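Local coordinates for protein 4-oxalocrotonate decarboxylase NahK (Pseudomonas putida, PDB 5D2H) that catalyses the decarboxylation of (3E)-2-oxohex-3-enedioate to 2-oxopent-4-enoate and carbon dioxide in the breakdown of aromatic hydrocarbons, at residues A[46-51]-A[171-176]. The protein carries 1 engineered substitution. Sequence-based numbering, arbitrary orientation.
Engineered in segment 171-176: Pro174 (natural residue Leu). With AKG (2-oxoglutaric acid), chain C; SO4 (sulfate ion), chain O.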
loop_
_atom_site.group_PDB
_atom_site.type_symbol
_atom_site.label_atom_id
_atom_site.label_comp_id
_atom_site.label_asym_id
_atom_site.label_seq_id
_atom_site.Cartn_x
_atom_site.Cartn_y
_atom_site.Cartn_z
ATOM N N ILE A 46 12.672 11.249 -8.939
ATOM C CA ILE A 46 12.583 11.561 -10.349
ATOM C C ILE A 46 11.324 12.372 -10.586
ATOM O O ILE A 46 10.459 12.459 -9.711
ATOM C CB ILE A 46 12.491 10.274 -11.187
ATOM C CG1 ILE A 46 11.400 9.356 -10.616
ATOM C CG2 ILE A 46 13.838 9.555 -11.218
ATOM C CD1 ILE A 46 10.968 8.243 -11.556
ATOM N N GLY A 47 11.222 12.966 -11.768
ATOM C CA GLY A 47 10.033 13.701 -12.135
ATOM C C GLY A 47 8.902 12.719 -12.368
ATOM O O GLY A 47 9.120 11.622 -12.904
ATOM N N LYS A 48 7.698 13.097 -11.948
ATOM C CA LYS A 48 6.543 12.236 -12.144
ATOM C C LYS A 48 6.380 11.939 -13.631
ATOM O O LYS A 48 6.479 12.833 -14.476
ATOM C CB LYS A 48 5.287 12.849 -11.528
ATOM C CG LYS A 48 4.633 13.960 -12.315
ATOM C CD LYS A 48 3.426 14.482 -11.531
ATOM C CE LYS A 48 2.706 15.613 -12.263
ATOM N NZ LYS A 48 1.356 15.910 -11.683
ATOM N N VAL A 49 6.176 10.669 -13.954
ATOM C CA VAL A 49 6.284 10.244 -15.345
ATOM C C VAL A 49 5.166 10.793 -16.239
ATOM O O VAL A 49 5.328 10.881 -17.450
ATOM C CB VAL A 49 6.372 8.733 -15.445
ATOM C CG1 VAL A 49 7.585 8.251 -14.669
ATOM C CG2 VAL A 49 5.111 8.093 -14.899
ATOM N N THR A 50 4.041 11.177 -15.648
ATOM C CA THR A 50 2.949 11.727 -16.448
ATOM C C THR A 50 3.305 13.081 -17.078
ATOM O O THR A 50 2.640 13.520 -18.020
ATOM C CB THR A 50 1.624 11.812 -15.656
ATOM O OG1 THR A 50 1.835 12.526 -14.436
ATOM C CG2 THR A 50 1.082 10.386 -15.346
ATOM N N ASN A 51 4.347 13.737 -16.562
ATOM C CA ASN A 51 4.824 14.982 -17.155
ATOM C C ASN A 51 5.399 14.736 -18.537
ATOM O O ASN A 51 5.303 15.587 -19.409
ATOM C CB ASN A 51 5.910 15.638 -16.294
ATOM C CG ASN A 51 5.354 16.373 -15.101
ATOM O OD1 ASN A 51 4.148 16.521 -14.960
ATOM N ND2 ASN A 51 6.242 16.855 -14.237
ATOM N N LYS A 171 2.598 17.670 -5.581
ATOM C CA LYS A 171 1.203 17.287 -5.772
ATOM C C LYS A 171 1.027 15.828 -6.199
ATOM O O LYS A 171 1.660 15.359 -7.147
ATOM C CB LYS A 171 0.494 18.237 -6.744
ATOM C CG LYS A 171 -0.265 19.368 -6.046
ATOM C CD LYS A 171 -1.142 20.170 -7.009
ATOM C CE LYS A 171 -0.395 21.358 -7.621
ATOM N NZ LYS A 171 0.677 20.955 -8.579
ATOM N N PHE A 172 0.154 15.130 -5.479
ATOM C CA PHE A 172 -0.175 13.731 -5.723
ATOM C C PHE A 172 -0.763 13.506 -7.117
ATOM O O PHE A 172 -1.704 14.185 -7.529
ATOM C CB PHE A 172 -1.172 13.262 -4.664
ATOM C CG PHE A 172 -1.460 11.795 -4.706
ATOM C CD1 PHE A 172 -0.707 10.914 -3.955
ATOM C CD2 PHE A 172 -2.498 11.298 -5.482
ATOM C CE1 PHE A 172 -0.971 9.550 -3.982
ATOM C CE2 PHE A 172 -2.768 9.944 -5.521
ATOM C CZ PHE A 172 -2.003 9.063 -4.768
ATOM N N ASP A 173 -0.212 12.528 -7.823
ATOM C CA ASP A 173 -0.637 12.198 -9.178
ATOM C C ASP A 173 -0.951 10.697 -9.273
ATOM O O ASP A 173 -0.044 9.881 -9.408
ATOM C CB ASP A 173 0.486 12.568 -10.146
ATOM C CG ASP A 173 0.071 12.462 -11.593
ATOM O OD1 ASP A 173 0.079 11.340 -12.139
ATOM O OD2 ASP A 173 -0.251 13.509 -12.191
ATOM N N PRO A 174 -2.244 10.334 -9.209
ATOM C CA PRO A 174 -2.699 8.941 -9.119
ATOM C C PRO A 174 -2.045 8.003 -10.131
ATOM O O PRO A 174 -1.586 6.924 -9.753
ATOM C CB PRO A 174 -4.200 9.056 -9.408
ATOM C CG PRO A 174 -4.556 10.409 -8.919
ATOM C CD PRO A 174 -3.382 11.270 -9.277
ATOM N N ILE A 175 -2.007 8.413 -11.394
ATOM C CA ILE A 175 -1.434 7.587 -12.453
ATOM C C ILE A 175 0.074 7.395 -12.290
ATOM O O ILE A 175 0.583 6.291 -12.462
ATOM C CB ILE A 175 -1.773 8.152 -13.851
ATOM C CG1 ILE A 175 -3.255 7.909 -14.151
ATOM C CG2 ILE A 175 -0.905 7.508 -14.922
ATOM C CD1 ILE A 175 -3.758 8.638 -15.371
ATOM N N SER A 176 0.790 8.458 -11.942
ATOM C CA SER A 176 2.216 8.309 -11.659
ATOM C C SER A 176 2.441 7.433 -10.437
ATOM O O SER A 176 3.351 6.598 -10.426
ATOM C CB SER A 176 2.874 9.664 -11.446
ATOM O OG SER A 176 2.990 10.332 -12.689
HETATM C C1 AKG C . -0.903 4.497 0.036
HETATM O O1 AKG C . -1.915 4.978 0.584
HETATM O O2 AKG C . -0.425 3.392 0.409
HETATM C C2 AKG C . -0.222 5.245 -1.035
HETATM O O5 AKG C . 0.997 5.212 -1.065
HETATM C C3 AKG C . -0.895 6.069 -2.119
HETATM C C4 AKG C . -2.385 6.320 -1.929
HETATM C C5 AKG C . -2.701 7.406 -0.923
HETATM O O3 AKG C . -3.780 7.275 -0.304
HETATM O O4 AKG C . -1.920 8.380 -0.740
HETATM S S SO4 O . 4.556 19.636 -8.253
HETATM O O1 SO4 O . 3.542 19.008 -7.405
HETATM O O2 SO4 O . 4.417 19.132 -9.623
HETATM O O3 SO4 O . 5.890 19.314 -7.741
HETATM O O4 SO4 O . 4.375 21.086 -8.218
HETATM O O HOH W 1 2.093 16.838 -9.579
#
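Lys48 and Thr50 meet Asp173 and Ser176 in a small polar contact built on a helix N-cap, where the loop between helices 26-41 and 58-74 touches the start of helix 174-179, which belongs to the FAA-hydrolase family region. Asp173 is the N-cap residue. Its CG stands anti to the backbone N (chi1 -171°), which folds the carboxylate back over the first turn. There OD1 accepts through its anti lone pair, Ser176 N to Asp173 OD1 being 3.0 Å with an N-H...O angle of 159°. Aspartate suits the place because it is short, accepts a helix N-H and leaves a second oxygen for another partner. That partner is Lys48, a residue long enough to carry a positive charge across from the loop: its chain runs extended beyond CG, crosses the aspartate at about a right angle, lays CD against Asp173 CB and brings NZ to OD2 at 2.9 Å. This salt bridge meets OD2 from above the carboxylate plane, 36° out of it. The helix N-terminus and the ammonium group together would favour the charged carboxylate.

Thr50 uses both branches, as threonine offers a hydroxyl and a methyl from one carbon. Its hydroxyl shares a hydrogen bond with that of Ser176, OG1 to OG 3.0 Å, and also lies 3.1 Å from Asp173 OD1, while methyl CG2 packs on Ile175 CG2 at 3.5 Å. Ser176, small and buried, lets the loop come close: its CA is 5.8 Å from that of Val49. Val49 packs on Leu32 and Ile36 of helix 26-41, and Ile175 on Phe58 and Ala61 of helix 58-74, so the two sides of the contact rest on the two helices flanking the loop. Preceding the cap, Phe172, whose CB is directed away from the loop, brings CE1 to 3.6 Å from O4 of the bound 2-oxoglutarate.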